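Local coordinates for Rod shape determining protein RodA (Thermus thermophilus, PDB 6BAR), which probably polymerises lipid-linked disaccharide precursors into peptidoglycan strands for cell wall elongation, as a membrane-embedded glycosyltransferase of the SEDS family, at residues A156-F161 with G180-A185; L80-L84 with R94-V98; R62-F66 with R293-F299. One frame throughout, in Å; residues are numbered along the deposited sequence.

Contact 1. Residues A156-F161 with G180-A185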
loop_
_atom_site.group_PDB
_atom_site.type_symbol
_atom_site.label_atom_id
_atom_site.label_comp_id
_atom_site.label_asym_id
_atom_site.label_seq_id
_atom_site.Cartn_x
_atom_site.Cartn_y
_atom_site.Cartn_z
ATOM N N ALA A 156 -2.507 -2.091 -10.574
ATOM C CA ALA A 156 -2.212 -3.423 -11.091
ATOM C C ALA A 156 -0.752 -3.787 -10.859
ATOM O O ALA A 156 -0.444 -4.915 -10.460
ATOM C CB ALA A 156 -2.563 -3.508 -12.575
ATOM N N LEU A 157 0.161 -2.838 -11.090
ATOM C CA LEU A 157 1.576 -3.091 -10.834
ATOM C C LEU A 157 1.834 -3.360 -9.359
ATOM O O LEU A 157 2.574 -4.287 -9.014
ATOM C CB LEU A 157 2.424 -1.911 -11.306
ATOM C CG LEU A 157 2.597 -1.779 -12.813
ATOM C CD1 LEU A 157 3.498 -0.601 -13.118
ATOM C CD2 LEU A 157 3.162 -3.058 -13.395
ATOM N N VAL A 158 1.245 -2.547 -8.476
ATOM C CA VAL A 158 1.424 -2.755 -7.039
ATOM C C VAL A 158 0.946 -4.142 -6.641
ATOM O O VAL A 158 1.651 -4.890 -5.953
ATOM C CB VAL A 158 0.689 -1.668 -6.237
ATOM C CG1 VAL A 158 0.848 -1.924 -4.754
ATOM C CG2 VAL A 158 1.225 -0.305 -6.592
ATOM N N VAL A 159 -0.261 -4.505 -7.075
ATOM C CA VAL A 159 -0.833 -5.803 -6.730
ATOM C C VAL A 159 0.057 -6.932 -7.231
ATOM O O VAL A 159 0.423 -7.842 -6.473
ATOM C CB VAL A 159 -2.260 -5.919 -7.291
ATOM C CG1 VAL A 159 -2.730 -7.361 -7.247
ATOM C CG2 VAL A 159 -3.206 -5.015 -6.511
ATOM N N LEU A 160 0.413 -6.894 -8.518
ATOM C CA LEU A 160 1.209 -7.966 -9.101
ATOM C C LEU A 160 2.558 -8.089 -8.408
ATOM O O LEU A 160 3.019 -9.201 -8.127
ATOM C CB LEU A 160 1.393 -7.727 -10.600
ATOM C CG LEU A 160 1.965 -8.882 -11.426
ATOM C CD1 LEU A 160 1.239 -10.190 -11.122
ATOM C CD2 LEU A 160 1.879 -8.562 -12.908
ATOM N N PHE A 161 3.202 -6.960 -8.111
ATOM C CA PHE A 161 4.500 -7.020 -7.465
ATOM C C PHE A 161 4.388 -7.543 -6.041
ATOM O O PHE A 161 5.267 -8.281 -5.578
ATOM C CB PHE A 161 5.157 -5.649 -7.475
ATOM C CG PHE A 161 6.453 -5.625 -6.756
ATOM C CD1 PHE A 161 7.607 -6.038 -7.389
ATOM C CD2 PHE A 161 6.515 -5.226 -5.431
ATOM C CE1 PHE A 161 8.807 -6.032 -6.724
ATOM C CE2 PHE A 161 7.709 -5.218 -4.758
ATOM C CZ PHE A 161 8.861 -5.622 -5.402
ATOM N N GLY A 180 5.246 -11.097 -16.330
ATOM C CA GLY A 180 4.003 -10.352 -16.392
ATOM C C GLY A 180 4.135 -8.933 -15.879
ATOM O O GLY A 180 3.544 -8.006 -16.442
ATOM N N LEU A 181 4.935 -8.739 -14.829
ATOM C CA LEU A 181 5.080 -7.418 -14.227
ATOM C C LEU A 181 5.773 -6.456 -15.181
ATOM O O LEU A 181 5.279 -5.352 -15.439
ATOM C CB LEU A 181 5.859 -7.531 -12.915
ATOM C CG LEU A 181 6.003 -6.257 -12.082
ATOM C CD1 LEU A 181 4.670 -5.872 -11.460
ATOM C CD2 LEU A 181 7.075 -6.416 -11.011
ATOM N N PHE A 182 6.923 -6.861 -15.717
ATOM C CA PHE A 182 7.646 -5.996 -16.639
ATOM C C PHE A 182 6.868 -5.767 -17.930
ATOM O O PHE A 182 6.919 -4.666 -18.490
ATOM C CB PHE A 182 9.022 -6.587 -16.939
ATOM C CG PHE A 182 9.784 -5.825 -17.968
ATOM C CD1 PHE A 182 9.955 -6.341 -19.242
ATOM C CD2 PHE A 182 10.306 -4.578 -17.674
ATOM C CE1 PHE A 182 10.649 -5.636 -20.198
ATOM C CE2 PHE A 182 11.003 -3.867 -18.622
ATOM C CZ PHE A 182 11.175 -4.397 -19.889
ATOM N N ALA A 183 6.135 -6.776 -18.414
ATOM C CA ALA A 183 5.363 -6.581 -19.639
ATOM C C ALA A 183 4.218 -5.601 -19.419
ATOM O O ALA A 183 3.955 -4.742 -20.266
ATOM C CB ALA A 183 4.827 -7.919 -20.145
ATOM N N LEU A 184 3.525 -5.724 -18.288
ATOM C CA LEU A 184 2.475 -4.772 -17.958
ATOM C C LEU A 184 3.041 -3.374 -17.743
ATOM O O LEU A 184 2.385 -2.381 -18.081
ATOM C CB LEU A 184 1.727 -5.261 -16.720
ATOM C CG LEU A 184 0.477 -4.507 -16.277
ATOM C CD1 LEU A 184 -0.504 -4.404 -17.427
ATOM C CD2 LEU A 184 -0.152 -5.217 -15.089
ATOM N N ALA A 185 4.260 -3.279 -17.206
ATOM C CA ALA A 185 4.923 -2.002 -16.963
ATOM C C ALA A 185 5.489 -1.374 -18.231
ATOM O O ALA A 185 6.073 -0.290 -18.156
ATOM C CB ALA A 185 6.046 -2.179 -15.936
#
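Leu160 and Leu181 mark the register, with CA atoms 6.4 Å apart, where the segments of helix 153-170 and helix 175-184 run antiparallel at 169° with their axes 10.0 Å apart. This is a helical hairpin of two consecutive, predicted transmembrane helices, and the side chains that meet across it are all apolar; no hydrogen bond links the two segments. Leu181 is the centre of the packing. Its CG is anti to the backbone N (chi1 -175°), which directs the isobutyl fork at the facing helix, and the two methyls have different nearest partners. CD1 sits 3.6 Å from the carbonyl O of Leu157 and also reaches the CD2 methyl of the same residue, while CD2 turns to Phe161. Leu160 runs counter to Leu181, and its CD2 lies against the backbone, 3.6 Å from Leu181 N. One turn further on, Leu184 sends CD2 to within 3.9 Å of Ala156 CB. At the end of the interface away from the connecting loop, Leu157 CD2 is 3.9 Å from Ala185 CB. Beyond the hairpin, Leu148 of helix 131-148 touches both Ala156 and Leu184, and Phe309 of helix 294-319 stacks on Phe161. The Phe161 ring meets Leu181 at its edge: the CD2 methyl of Leu181 lies near the ring plane, 3.7 Å from Phe161 CD1.

Contact 2. Residues L80-L84 with R94-V98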
loop_
_atom_site.group_PDB
_atom_site.type_symbol
_atom_site.label_atom_id
_atom_site.label_comp_id
_atom_site.label_asym_id
_atom_site.label_seq_id
_atom_site.Cartn_x
_atom_site.Cartn_y
_atom_site.Cartn_z
ATOM N N LEU A 80 -14.428 -4.279 -7.087
ATOM C CA LEU A 80 -13.723 -3.945 -8.318
ATOM C C LEU A 80 -14.640 -4.090 -9.522
ATOM O O LEU A 80 -14.615 -3.262 -10.440
ATOM C CB LEU A 80 -12.491 -4.837 -8.484
ATOM C CG LEU A 80 -11.272 -4.457 -7.657
ATOM C CD1 LEU A 80 -10.113 -5.388 -7.957
ATOM C CD2 LEU A 80 -10.893 -3.018 -7.935
ATOM N N ALA A 81 -15.457 -5.140 -9.537
ATOM C CA ALA A 81 -16.387 -5.319 -10.645
ATOM C C ALA A 81 -17.456 -4.233 -10.652
ATOM O O ALA A 81 -17.824 -3.728 -11.720
ATOM C CB ALA A 81 -17.017 -6.707 -10.574
ATOM N N LEU A 82 -17.947 -3.845 -9.467
ATOM C CA LEU A 82 -19.011 -2.854 -9.358
ATOM C C LEU A 82 -18.540 -1.442 -9.675
ATOM O O LEU A 82 -19.335 -0.627 -10.161
ATOM C CB LEU A 82 -19.611 -2.875 -7.952
ATOM C CG LEU A 82 -20.814 -1.952 -7.781
ATOM C CD1 LEU A 82 -21.950 -2.466 -8.642
ATOM C CD2 LEU A 82 -21.238 -1.828 -6.323
ATOM N N VAL A 83 -17.277 -1.117 -9.385
ATOM C CA VAL A 83 -16.795 0.227 -9.686
ATOM C C VAL A 83 -16.776 0.470 -11.195
ATOM O O VAL A 83 -16.947 1.611 -11.642
ATOM C CB VAL A 83 -15.413 0.461 -9.029
ATOM C CG1 VAL A 83 -14.311 -0.259 -9.779
ATOM C CG2 VAL A 83 -15.117 1.950 -8.906
ATOM N N LEU A 84 -16.621 -0.588 -11.997
ATOM C CA LEU A 84 -16.654 -0.434 -13.446
ATOM C C LEU A 84 -18.022 0.016 -13.945
ATOM O O LEU A 84 -18.115 0.667 -14.993
ATOM C CB LEU A 84 -16.264 -1.746 -14.118
ATOM C CG LEU A 84 -14.853 -2.237 -13.807
ATOM C CD1 LEU A 84 -14.605 -3.607 -14.419
ATOM C CD2 LEU A 84 -13.836 -1.230 -14.311
ATOM N N ARG A 94 -12.804 4.927 -14.529
ATOM C CA ARG A 94 -13.662 4.912 -13.347
ATOM C C ARG A 94 -13.069 3.945 -12.326
ATOM O O ARG A 94 -13.126 2.722 -12.502
ATOM C CB ARG A 94 -15.100 4.546 -13.710
ATOM C CG ARG A 94 -15.258 3.649 -14.922
ATOM C CD ARG A 94 -16.736 3.503 -15.290
ATOM N NE ARG A 94 -17.411 4.797 -15.397
ATOM C CZ ARG A 94 -18.711 4.951 -15.643
ATOM N NH1 ARG A 94 -19.236 6.168 -15.723
ATOM N NH2 ARG A 94 -19.489 3.889 -15.812
ATOM N N ALA A 95 -12.486 4.504 -11.259
ATOM C CA ALA A 95 -11.827 3.711 -10.233
ATOM C C ALA A 95 -12.152 4.213 -8.832
ATOM O O ALA A 95 -11.477 3.822 -7.872
ATOM C CB ALA A 95 -10.314 3.714 -10.438
ATOM N N TRP A 96 -13.167 5.058 -8.690
ATOM C CA TRP A 96 -13.495 5.672 -7.415
ATOM C C TRP A 96 -14.993 5.615 -7.171
ATOM O O TRP A 96 -15.790 5.817 -8.089
ATOM C CB TRP A 96 -13.033 7.130 -7.369
ATOM C CG TRP A 96 -11.574 7.285 -7.148
ATOM C CD1 TRP A 96 -10.582 7.126 -8.070
ATOM C CD2 TRP A 96 -10.932 7.643 -5.921
ATOM N NE1 TRP A 96 -9.357 7.361 -7.489
ATOM C CE2 TRP A 96 -9.546 7.679 -6.170
ATOM C CE3 TRP A 96 -11.396 7.932 -4.632
ATOM C CZ2 TRP A 96 -8.618 7.991 -5.178
ATOM C CZ3 TRP A 96 -10.473 8.246 -3.649
ATOM C CH2 TRP A 96 -9.100 8.272 -3.928
ATOM N N PHE A 97 -15.369 5.345 -5.932
ATOM C CA PHE A 97 -16.743 5.511 -5.489
ATOM C C PHE A 97 -16.840 6.866 -4.803
ATOM O O PHE A 97 -16.135 7.117 -3.814
ATOM C CB PHE A 97 -17.162 4.392 -4.535
ATOM C CG PHE A 97 -17.483 3.089 -5.216
ATOM C CD1 PHE A 97 -16.623 2.008 -5.117
ATOM C CD2 PHE A 97 -18.648 2.945 -5.949
ATOM C CE1 PHE A 97 -16.920 0.806 -5.740
ATOM C CE2 PHE A 97 -18.948 1.747 -6.575
ATOM C CZ PHE A 97 -18.083 0.678 -6.469
ATOM N N VAL A 98 -17.689 7.740 -5.338
ATOM C CA VAL A 98 -17.880 9.082 -4.795
ATOM C C VAL A 98 -19.328 9.196 -4.340
ATOM O O VAL A 98 -20.249 9.230 -5.167
ATOM C CB VAL A 98 -17.523 10.180 -5.807
ATOM C CG1 VAL A 98 -17.745 11.554 -5.192
ATOM C CG2 VAL A 98 -16.074 10.030 -6.248
#
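Arg94 opens the second segment by laying its aliphatic chain along the end of helix 69-86, with CD 3.2 Å from the carbonyl O of Leu84. The chain bends at its third torsion (chi3 51°), which swings the guanidinium back so that the same oxygen lies at its edge, near its plane. NH2 remains 3.6 Å from Leu84 O, and a long, weak ion pair joins NH1 to Glu89. Ala95 turns its CB away from the helix and offers backbone instead: its carbonyl C is 3.7 Å from Val83 CG2. The next peptide nitrogen, Trp96 N, touches that same methyl, while the indole departs toward Ile90 and Gln103. Phe97 then brings its ring back against the helix. Val83 CG2, anti to its own backbone N, stands over one face of this ring, 4.1 Å from the centroid and 20° off the normal, a CH-pi contact; Val83 CB adds an approach of 3.6 Å to Phe97 CE1. Leu82 crosses the Phe97 side chain at about a right angle, its CG 4.0 Å from CZ. Pro106, at the start of helix 106-121, touches both Val83 and Phe97. Backbone hydrogen bonds pair Phe97 with Phe104, so the contact docks a small beta hairpin, strands 97-99 and 102-104, against the C-terminal part of a predicted transmembrane helix.

Contact 3. Residues R62-F66 with R293-F299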
loop_
_atom_site.group_PDB
_atom_site.type_symbol
_atom_site.label_atom_id
_atom_site.label_comp_id
_atom_site.label_asym_id
_atom_site.label_seq_id
_atom_site.Cartn_x
_atom_site.Cartn_y
_atom_site.Cartn_z
ATOM N N ARG A 62 -6.003 -11.664 15.481
ATOM C CA ARG A 62 -5.452 -12.157 14.224
ATOM C C ARG A 62 -6.189 -13.397 13.730
ATOM O O ARG A 62 -6.279 -13.617 12.515
ATOM C CB ARG A 62 -3.965 -12.463 14.379
ATOM C CG ARG A 62 -3.341 -12.952 13.104
ATOM C CD ARG A 62 -2.294 -13.988 13.364
ATOM N NE ARG A 62 -1.946 -14.696 12.135
ATOM C CZ ARG A 62 -2.631 -15.725 11.640
ATOM N NH1 ARG A 62 -2.238 -16.313 10.516
ATOM N NH2 ARG A 62 -3.712 -16.169 12.269
ATOM N N ARG A 63 -6.709 -14.222 14.646
ATOM C CA ARG A 63 -7.508 -15.374 14.237
ATOM C C ARG A 63 -8.705 -14.933 13.406
ATOM O O ARG A 63 -8.962 -15.483 12.328
ATOM C CB ARG A 63 -7.965 -16.174 15.460
ATOM C CG ARG A 63 -7.140 -17.422 15.743
ATOM C CD ARG A 63 -7.213 -18.416 14.586
ATOM N NE ARG A 63 -8.585 -18.829 14.293
ATOM C CZ ARG A 63 -8.927 -19.682 13.331
ATOM N NH1 ARG A 63 -10.205 -19.990 13.142
ATOM N NH2 ARG A 63 -7.997 -20.228 12.555
ATOM N N ARG A 64 -9.437 -13.919 13.879
ATOM C CA ARG A 64 -10.560 -13.405 13.100
ATOM C C ARG A 64 -10.087 -12.777 11.795
ATOM O O ARG A 64 -10.707 -12.979 10.741
ATOM C CB ARG A 64 -11.358 -12.396 13.925
ATOM C CG ARG A 64 -12.136 -13.039 15.048
ATOM C CD ARG A 64 -13.127 -12.076 15.648
ATOM N NE ARG A 64 -13.730 -12.618 16.859
ATOM C CZ ARG A 64 -14.687 -12.009 17.548
ATOM N NH1 ARG A 64 -15.154 -10.836 17.142
ATOM N NH2 ARG A 64 -15.179 -12.571 18.643
ATOM N N LEU A 65 -8.977 -12.032 11.846
ATOM C CA LEU A 65 -8.461 -11.357 10.659
ATOM C C LEU A 65 -8.151 -12.348 9.542
ATOM O O LEU A 65 -8.488 -12.110 8.378
ATOM C CB LEU A 65 -7.215 -10.542 11.011
ATOM C CG LEU A 65 -6.618 -9.715 9.863
ATOM C CD1 LEU A 65 -7.645 -8.728 9.345
ATOM C CD2 LEU A 65 -5.344 -8.985 10.269
ATOM N N PHE A 66 -7.501 -13.462 9.868
ATOM C CA PHE A 66 -7.253 -14.459 8.833
ATOM C C PHE A 66 -8.458 -15.355 8.577
ATOM O O PHE A 66 -8.482 -16.050 7.556
ATOM C CB PHE A 66 -6.032 -15.309 9.179
ATOM C CG PHE A 66 -4.739 -14.720 8.706
ATOM C CD1 PHE A 66 -4.157 -13.666 9.390
ATOM C CD2 PHE A 66 -4.101 -15.214 7.574
ATOM C CE1 PHE A 66 -2.961 -13.111 8.965
ATOM C CE2 PHE A 66 -2.899 -14.663 7.140
ATOM C CZ PHE A 66 -2.328 -13.610 7.839
ATOM N N ARG A 293 4.357 -18.052 12.608
ATOM C CA ARG A 293 3.431 -18.497 11.576
ATOM C C ARG A 293 3.927 -18.068 10.198
ATOM O O ARG A 293 4.450 -16.964 10.023
ATOM C CB ARG A 293 2.031 -17.931 11.843
ATOM C CG ARG A 293 1.355 -18.444 13.120
ATOM C CD ARG A 293 0.825 -17.296 13.990
ATOM N NE ARG A 293 -0.565 -17.498 14.410
ATOM C CZ ARG A 293 -1.195 -16.746 15.312
ATOM N NH1 ARG A 293 -0.558 -15.742 15.903
ATOM N NH2 ARG A 293 -2.463 -16.996 15.629
ATOM N N LEU A 294 3.778 -18.959 9.216
ATOM C CA LEU A 294 4.259 -18.656 7.872
ATOM C C LEU A 294 3.343 -17.671 7.157
ATOM O O LEU A 294 3.818 -16.804 6.411
ATOM C CB LEU A 294 4.389 -19.941 7.059
ATOM C CG LEU A 294 4.896 -19.732 5.636
ATOM C CD1 LEU A 294 6.199 -18.953 5.659
ATOM C CD2 LEU A 294 5.079 -21.071 4.961
ATOM N N SER A 295 2.031 -17.807 7.364
ATOM C CA SER A 295 1.081 -16.885 6.755
ATOM C C SER A 295 1.369 -15.448 7.167
ATOM O O SER A 295 1.271 -14.530 6.344
ATOM C CB SER A 295 -0.347 -17.284 7.125
ATOM O OG SER A 295 -0.464 -17.529 8.515
ATOM N N ASP A 296 1.751 -15.230 8.429
ATOM C CA ASP A 296 2.084 -13.875 8.853
ATOM C C ASP A 296 3.337 -13.369 8.157
ATOM O O ASP A 296 3.378 -12.218 7.707
ATOM C CB ASP A 296 2.256 -13.808 10.370
ATOM C CG ASP A 296 0.947 -13.966 11.105
ATOM O OD1 ASP A 296 0.028 -14.588 10.533
ATOM O OD2 ASP A 296 0.832 -13.457 12.241
ATOM N N ARG A 297 4.383 -14.195 8.095
ATOM C CA ARG A 297 5.576 -13.807 7.349
ATOM C C ARG A 297 5.201 -13.363 5.942
ATOM O O ARG A 297 5.604 -12.282 5.490
ATOM C CB ARG A 297 6.573 -14.966 7.305
ATOM N N LEU A 298 4.393 -14.173 5.252
ATOM C CA LEU A 298 3.987 -13.842 3.891
ATOM C C LEU A 298 3.207 -12.534 3.837
ATOM O O LEU A 298 3.454 -11.698 2.965
ATOM C CB LEU A 298 3.158 -14.979 3.295
ATOM C CG LEU A 298 3.880 -16.307 3.095
ATOM C CD1 LEU A 298 2.976 -17.269 2.350
ATOM C CD2 LEU A 298 5.197 -16.104 2.357
ATOM N N PHE A 299 2.260 -12.343 4.756
ATOM C CA PHE A 299 1.431 -11.141 4.737
ATOM C C PHE A 299 2.269 -9.886 4.968
ATOM O O PHE A 299 2.173 -8.909 4.206
ATOM C CB PHE A 299 0.320 -11.283 5.784
ATOM C CG PHE A 299 -0.512 -10.046 5.980
ATOM C CD1 PHE A 299 -1.368 -9.589 4.984
ATOM C CD2 PHE A 299 -0.462 -9.355 7.178
ATOM C CE1 PHE A 299 -2.141 -8.448 5.178
ATOM C CE2 PHE A 299 -1.233 -8.221 7.382
ATOM C CZ PHE A 299 -2.072 -7.765 6.380
#
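Arg62 and Asp296 form a salt bridge between helix 62-67 and the first turn of helix 294-319, buried where the two segments approach at 12.5 Å between axes. The CB of Arg62 points at the facing helix, and CG continues outward, anti to the backbone N (chi1 -179°), before the chain bends at its second torsion. CD then comes to rest over the centre of the Arg293 guanidinium face, 3.5 Å from NH1 of that residue. NE donates to Asp296 OD1 on its syn side at 152°, in the guanidinium plane; the modelled separation is too short to be taken literally at this resolution. NH1 donates to the same oxygen at 2.8 Å, so the grip is side-on, with both nitrogens sharing one acceptor. This NH1 also lies 2.9 Å from Ser295 OG, which is hydrogen-bonded to Glu123, and 3.3 Å above the centre of the Phe66 ring. NH2, at the tip, approaches NH2 of Arg293 at 3.7 Å. The two guanidinium groups stack with planes 19° apart. Phe66 covers the opposite face of the Arg62 guanidinium; Phe66 CZ is 4.1 Å from Phe299 CB. Flat partners on both faces and a carboxylate at the edge fix the rotation of the Arg62 head. Asp296 probably offsets the charge of Arg62 and so eases the like-charge stack, while Arg293 NH1 has a weak hydrogen bond to the backbone O of Asp355.

How the contacts relate
Contact 3 joins segments 227 residues apart, the longest separation of the three; contact 2 and then contact 1 follow one another within the chain it spans. Helix 62-67 of contact 3 is followed directly by helix 69-86 of contact 2. None touches another. Contacts 1 and 2 have centres 20 Å apart, and contacts 1 and 3 have centres 24 Å apart. Contacts 2 and 3 are the farthest apart, with centres separated by 28 Å. Helix 294-319 carries one side of contact 3 and supplies Phe309 to contact 1, whereas helix 131-148 packs on Ala156 and Leu184 of contact 1 and on segment 80-84 of contact 2. Helix 106-121 borders all three, so two local contacts and one long-range one lie within a single helical bundle.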